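Local coordinates for putative transcriptional regulator (Streptomyces coelicolor A3, PDB 2RA5), which probably binds DNA as a GntR-family transcription regulator, with a UTRA domain that holds meso-tartaric acid in this crystal, at residues Arg138-His143 / Ala148-Tyr153; Leu110-Val115 / Leu161-Leu166. All blocks are in the same frame, centred on the assembly; numbering follows the deposited sequence. Where two conformers were deposited one is given.

Contact 1 is buried and contact 2 lies at the surface, yet both reach the same antiparallel sheet of the UTRA domain, where strands 132-142 and 106-116 are neighbours. Contact 1 pairs two sheet strands through backbone hydrogen bonds and sends two arginines to a bound tartrate. Contact 2 has no strand pairing: one asparagine on an edge strand of the sheet within this chain holds the loop that leads into helix 165-168. Both segments of contact 1 fall between those of contact 2 in the chain, so it is nested inside the loop that contact 2 closes. The two touch where Tyr149 CE1 lies 3.5 Å from Leu110 CD1 and Arg138 NE lies 4.1 Å from Leu166 CD2.

Contact 1 (Arg138-His143 / Ala148-Tyr153); sequences RLRLTH and AYLCNY. With SRT (S,R meso-tartaric acid), chain B.
The tartrate pocket takes two of its six residues, Arg138 and Arg140, from the antiparallel hairpin of strands 132-142 and 145-154. Arg138 and Leu150 form a hydrogen-bonded pair: Arg138 N donates a hydrogen bond to Leu150 O at 2.8 Å, and Leu150 N returns a nearly straight bond to Arg138 O (N-H...O 175°). Two residues on, Arg140 N bonds Ala148 O at 3.0 Å, with a weak return bond. Leu139 and Tyr149, the non-hydrogen-bonded pair between them, point to the other face, where Leu139 CD1 meets the edge of the phenol ring 3.9 Å from Tyr149 CD1; the hydroxyl of that ring is bonded to Glu137.

In this UTRA domain the face bearing Arg138, Arg140 and Leu150 looks onto the ligand. The Arg138 chain leaves beside its backbone N (chi1 -62°) and bends at chi2 and chi3, which carries the guanidinium over Leu150; Leu150 CD1 lies under one face, 3.8 Å from Arg138 NH2. Arg138 NH1 is hydrogen-bonded to tartrate O2, though the modelled 2.4 Å is too short to be trusted as a length, while Arg138 NH2 reaches O1 weakly. The same leucine methyl supports the second arginine, 3.8 Å from Arg140 CG, and Arg140 NH2 comes within 2.8 Å of tartrate O3. A leucine in place of Arg138 would probably leave tartrate O1 and O2 without these donors and reduce the positive charge facing the acid. Leu171 N and Arg215 NH1 add further hydrogen bonds to the ligand.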
loop_
_atom_site.group_PDB
_atom_site.type_symbol
_atom_site.label_atom_id
_atom_site.label_comp_id
_atom_site.label_asym_id
_atom_site.label_seq_id
_atom_site.Cartn_x
_atom_site.Cartn_y
_atom_site.Cartn_z
ATOM N N ARG A 138 6.813 18.965 -1.889
ATOM C CA ARG A 138 6.616 18.930 -3.340
ATOM C C ARG A 138 5.188 18.541 -3.719
ATOM O O ARG A 138 4.564 17.693 -3.079
ATOM C CB ARG A 138 7.543 17.933 -4.042
ATOM C CG ARG A 138 9.018 18.179 -3.935
ATOM C CD ARG A 138 9.651 16.980 -3.238
ATOM N NE ARG A 138 10.259 16.011 -4.142
ATOM C CZ ARG A 138 10.521 14.754 -3.807
ATOM N NH1 ARG A 138 11.081 13.923 -4.680
ATOM N NH2 ARG A 138 10.203 14.321 -2.594
ATOM N N LEU A 139 4.688 19.163 -4.780
ATOM C CA LEU A 139 3.484 18.687 -5.443
ATOM C C LEU A 139 3.911 17.943 -6.718
ATOM O O LEU A 139 4.740 18.434 -7.487
ATOM C CB LEU A 139 2.560 19.857 -5.761
ATOM C CG LEU A 139 1.159 19.587 -6.311
ATOM C CD1 LEU A 139 0.246 18.962 -5.268
ATOM C CD2 LEU A 139 0.552 20.884 -6.827
ATOM N N ARG A 140 3.394 16.732 -6.902
ATOM C CA ARG A 140 3.627 15.976 -8.131
ATOM C C ARG A 140 2.387 16.041 -8.991
ATOM O O ARG A 140 1.280 15.749 -8.530
ATOM C CB ARG A 140 3.933 14.516 -7.824
ATOM C CG ARG A 140 5.297 14.311 -7.251
ATOM C CD ARG A 140 6.332 13.991 -8.317
ATOM N NE ARG A 140 7.251 12.987 -7.781
ATOM C CZ ARG A 140 8.561 13.152 -7.639
ATOM N NH1 ARG A 140 9.143 14.279 -8.038
ATOM N NH2 ARG A 140 9.293 12.174 -7.116
ATOM N N LEU A 141 2.552 16.436 -10.243
ATOM C CA LEU A 141 1.395 16.441 -11.134
ATOM C C LEU A 141 1.567 15.539 -12.349
ATOM O O LEU A 141 2.680 15.349 -12.856
ATOM C CB LEU A 141 1.018 17.862 -11.570
ATOM C CG LEU A 141 1.010 18.936 -10.477
ATOM C CD1 LEU A 141 2.425 19.463 -10.278
ATOM C CD2 LEU A 141 0.051 20.078 -10.813
ATOM N N THR A 142 0.447 14.980 -12.794
ATOM C CA THR A 142 0.387 14.222 -14.037
ATOM C C THR A 142 -0.612 14.864 -14.980
ATOM O O THR A 142 -1.794 15.013 -14.632
ATOM C CB THR A 142 -0.054 12.774 -13.799
ATOM O OG1 THR A 142 -1.226 12.756 -12.961
ATOM C CG2 THR A 142 1.086 11.983 -13.159
ATOM N N HIS A 143 -0.136 15.237 -16.167
ATOM C CA HIS A 143 -0.967 15.908 -17.161
ATOM C C HIS A 143 -1.507 17.209 -16.585
ATOM O O HIS A 143 -2.658 17.578 -16.821
ATOM C CB HIS A 143 -2.110 14.997 -17.625
ATOM C CG HIS A 143 -1.647 13.685 -18.196
ATOM N ND1 HIS A 143 -1.048 13.589 -19.433
ATOM C CD2 HIS A 143 -1.697 12.431 -17.696
ATOM C CE1 HIS A 143 -0.744 12.317 -19.670
ATOM N NE2 HIS A 143 -1.128 11.599 -18.633
ATOM N N ALA A 148 -0.088 13.921 -6.065
ATOM C CA ALA A 148 0.418 13.615 -4.740
ATOM C C ALA A 148 1.046 14.836 -4.088
ATOM O O ALA A 148 1.586 15.714 -4.773
ATOM C CB ALA A 148 1.427 12.491 -4.823
ATOM N N TYR A 149 0.959 14.876 -2.760
ATOM C CA TYR A 149 1.638 15.883 -1.939
ATOM C C TYR A 149 2.746 15.254 -1.070
ATOM O O TYR A 149 2.469 14.448 -0.184
ATOM C CB TYR A 149 0.637 16.637 -1.061
ATOM C CG TYR A 149 1.195 17.953 -0.626
ATOM C CD1 TYR A 149 1.493 18.928 -1.562
ATOM C CD2 TYR A 149 1.466 18.215 0.709
ATOM C CE1 TYR A 149 2.024 20.135 -1.187
ATOM C CE2 TYR A 149 2.003 19.426 1.099
ATOM C CZ TYR A 149 2.279 20.384 0.141
ATOM O OH TYR A 149 2.812 21.605 0.480
ATOM N N LEU A 150 3.997 15.615 -1.342
ATOM C CA LEU A 150 5.150 14.969 -0.718
ATOM C C LEU A 150 5.907 15.856 0.280
ATOM O O LEU A 150 6.598 16.783 -0.132
ATOM C CB LEU A 150 6.138 14.514 -1.800
ATOM C CG LEU A 150 5.629 13.742 -3.024
ATOM C CD1 LEU A 150 6.791 13.252 -3.874
ATOM C CD2 LEU A 150 4.717 12.591 -2.609
ATOM N N CYS A 151 5.794 15.564 1.579
ATOM C CA CYS A 151 6.620 16.232 2.600
ATOM C C CYS A 151 7.792 15.352 3.026
ATOM O O CYS A 151 7.592 14.228 3.480
ATOM C CB CYS A 151 5.804 16.600 3.852
ATOM S SG CYS A 151 4.217 17.405 3.557
ATOM N N ASN A 152 9.012 15.865 2.901
ATOM C CA ASN A 152 10.185 15.128 3.382
ATOM C C ASN A 152 11.070 15.859 4.393
ATOM O O ASN A 152 11.189 17.085 4.379
ATOM C CB ASN A 152 11.032 14.583 2.214
ATOM C CG ASN A 152 10.226 13.684 1.278
ATOM O OD1 ASN A 152 10.233 12.459 1.402
ATOM N ND2 ASN A 152 9.505 14.292 0.367
ATOM N N TYR A 153 11.691 15.085 5.275
ATOM C CA TYR A 153 12.590 15.635 6.275
ATOM C C TYR A 153 13.920 14.950 6.191
ATOM O O TYR A 153 13.991 13.727 6.170
ATOM C CB TYR A 153 12.005 15.436 7.662
ATOM C CG TYR A 153 10.662 16.106 7.824
ATOM C CD1 TYR A 153 9.483 15.430 7.514
ATOM C CD2 TYR A 153 10.570 17.414 8.287
ATOM C CE1 TYR A 153 8.252 16.035 7.667
ATOM C CE2 TYR A 153 9.343 18.032 8.436
ATOM C CZ TYR A 153 8.184 17.336 8.125
ATOM O OH TYR A 153 6.956 17.935 8.271
HETATM O O1 SRT B . 10.488 11.034 -2.333
HETATM O O11 SRT B . 8.907 9.734 -3.201
HETATM C C1 SRT B . 9.922 10.487 -3.323
HETATM C C2 SRT B . 10.451 10.776 -4.716
HETATM O O2 SRT B . 11.630 11.585 -4.636
HETATM C C3 SRT B . 10.680 9.486 -5.532
HETATM O O3 SRT B . 10.677 9.726 -6.946
HETATM C C4 SRT B . 11.989 8.849 -5.188
HETATM O O4 SRT B . 13.028 9.125 -5.862
HETATM O O41 SRT B . 11.946 8.059 -4.222
#

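Contact 2 (Leu110-Val115 / Leu161-Leu166)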
loop_
_atom_site.group_PDB
_atom_site.type_symbol
_atom_site.label_atom_id
_atom_site.label_comp_id
_atom_site.label_asym_id
_atom_site.label_seq_id
_atom_site.Cartn_x
_atom_site.Cartn_y
_atom_site.Cartn_z
ATOM N N LEU A 110 7.131 23.279 -3.216
ATOM C CA LEU A 110 6.334 24.261 -2.479
ATOM C C LEU A 110 6.998 24.756 -1.189
ATOM O O LEU A 110 6.678 25.830 -0.702
ATOM C CB LEU A 110 4.962 23.689 -2.131
ATOM C CG LEU A 110 4.115 23.176 -3.298
ATOM C CD1 LEU A 110 2.650 23.159 -2.901
ATOM C CD2 LEU A 110 4.312 24.049 -4.519
ATOM N N VAL A 111 7.892 23.959 -0.618
ATOM C CA VAL A 111 8.591 24.352 0.592
ATOM C C VAL A 111 9.997 23.780 0.616
ATOM O O VAL A 111 10.211 22.587 0.419
ATOM C CB VAL A 111 7.856 23.909 1.868
ATOM C CG1 VAL A 111 8.773 24.072 3.069
ATOM C CG2 VAL A 111 6.563 24.700 2.048
ATOM N N ASN A 112 10.960 24.652 0.847
ATOM C CA ASN A 112 12.329 24.225 1.104
ATOM C C ASN A 112 12.913 24.981 2.330
ATOM O O ASN A 112 13.438 26.083 2.234
ATOM C CB ASN A 112 13.153 24.417 -0.163
ATOM C CG ASN A 112 14.502 23.770 -0.088
ATOM O OD1 ASN A 112 14.953 23.337 0.974
ATOM N ND2 ASN A 112 15.171 23.708 -1.222
ATOM N N THR A 113 12.793 24.385 3.501
ATOM C CA THR A 113 13.135 25.098 4.709
ATOM C C THR A 113 13.891 24.269 5.784
ATOM O O THR A 113 14.180 23.077 5.635
ATOM C CB THR A 113 11.854 25.783 5.287
ATOM O OG1 THR A 113 12.196 26.681 6.355
ATOM C CG2 THR A 113 10.819 24.759 5.745
ATOM N N VAL A 114 14.245 24.953 6.857
ATOM C CA VAL A 114 14.912 24.343 7.993
ATOM C C VAL A 114 14.030 24.600 9.206
ATOM O O VAL A 114 13.432 25.673 9.346
ATOM C CB VAL A 114 16.327 24.910 8.203
ATOM C CG1 VAL A 114 16.866 24.434 9.480
ATOM C CG2 VAL A 114 17.270 24.483 7.082
ATOM N N VAL A 115 13.967 23.619 10.097
ATOM C CA VAL A 115 12.832 23.486 10.998
ATOM C C VAL A 115 13.281 22.679 12.225
ATOM O O VAL A 115 14.183 21.852 12.120
ATOM C CB VAL A 115 11.671 22.787 10.208
ATOM C CG1 VAL A 115 11.011 21.720 10.999
ATOM C CG2 VAL A 115 10.676 23.815 9.667
ATOM N N LEU A 161 20.105 20.914 -1.021
ATOM C CA LEU A 161 18.712 20.658 -1.347
ATOM C C LEU A 161 18.121 21.673 -2.321
ATOM O O LEU A 161 16.902 21.779 -2.440
ATOM C CB LEU A 161 17.875 20.590 -0.059
ATOM C CG LEU A 161 18.337 19.568 0.996
ATOM C CD1 LEU A 161 19.456 20.111 1.883
ATOM C CD2 LEU A 161 17.174 19.114 1.857
ATOM N N ASP A 162 18.988 22.385 -3.039
ATOM C CA ASP A 162 18.568 23.408 -4.001
ATOM C C ASP A 162 17.204 23.141 -4.634
ATOM O O ASP A 162 17.010 22.130 -5.317
ATOM C CB ASP A 162 19.626 23.572 -5.101
ATOM C CG ASP A 162 19.126 24.381 -6.292
ATOM O OD1 ASP A 162 19.253 23.890 -7.431
ATOM O OD2 ASP A 162 18.610 25.505 -6.095
ATOM N N THR A 163 16.253 24.044 -4.396
ATOM C CA THR A 163 14.997 23.989 -5.121
ATOM C C THR A 163 15.395 24.145 -6.574
ATOM O O THR A 163 16.293 24.924 -6.891
ATOM C CB THR A 163 14.043 25.151 -4.715
ATOM O OG1 THR A 163 14.812 26.315 -4.386
ATOM C CG2 THR A 163 13.208 24.779 -3.511
ATOM N N GLY A 164 14.755 23.402 -7.462
ATOM C CA GLY A 164 15.145 23.448 -8.857
ATOM C C GLY A 164 15.731 22.116 -9.270
ATOM O O GLY A 164 15.188 21.451 -10.149
ATOM N N GLN A 165 16.831 21.723 -8.634
ATOM C CA GLN A 165 17.332 20.368 -8.799
ATOM C C GLN A 165 16.193 19.403 -8.534
ATOM O O GLN A 165 16.075 18.363 -9.177
ATOM C CB GLN A 165 18.458 20.095 -7.826
ATOM C CG GLN A 165 19.632 20.992 -8.022
ATOM C CD GLN A 165 20.869 20.205 -8.334
ATOM O OE1 GLN A 165 21.766 20.090 -7.504
ATOM N NE2 GLN A 165 20.914 19.626 -9.532
ATOM N N LEU A 166 15.346 19.785 -7.588
ATOM C CA LEU A 166 14.236 18.965 -7.135
ATOM C C LEU A 166 13.095 18.889 -8.142
ATOM O O LEU A 166 12.274 17.974 -8.096
ATOM C CB LEU A 166 13.733 19.505 -5.799
ATOM C CG LEU A 166 14.505 18.931 -4.611
ATOM C CD1 LEU A 166 14.419 19.850 -3.399
ATOM C CD2 LEU A 166 14.024 17.523 -4.279
#
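Asn112 reaches from strand 106-116 to the loop ahead of helix 165-168, and its side chain carries nearly all of the contact. Its CB already touches the loop, 3.4 Å from Thr163 CG2. With CG anti to the backbone N (chi1 -169°), the amide extends across to the loop, and Asn112 CG has Thr163 CG2 (3.8 Å) and Leu161 O (3.9 Å) both ahead of it, well apart in direction. On one branch Asn112 OD1 lies 4.1 Å from Leu161 CB, a loose contact of oxygen with carbon. The other branch ends in ND2, which donates to Leu161 O at 2.9 Å. This bond is bent, 131° at the hydrogen, and the donor stands above the carbonyl plane.

Within the UTRA domain, this joins an edge strand of the sheet within this chain to the N-terminal approach of a short helix, whose N-cap position is Gly164. Thr163 CG2 also closes on the amide, 3.2 Å from Asn112 ND2, and the two side chains cross at a slant. Farther in, Leu166 CD1 comes only to 4.5 Å from Asn112 ND2; its side chain packs instead on Val109 and on Leu174 of helix 171-177. The Leu161 side chain also packs on Ile136 and Leu154 of the hairpin.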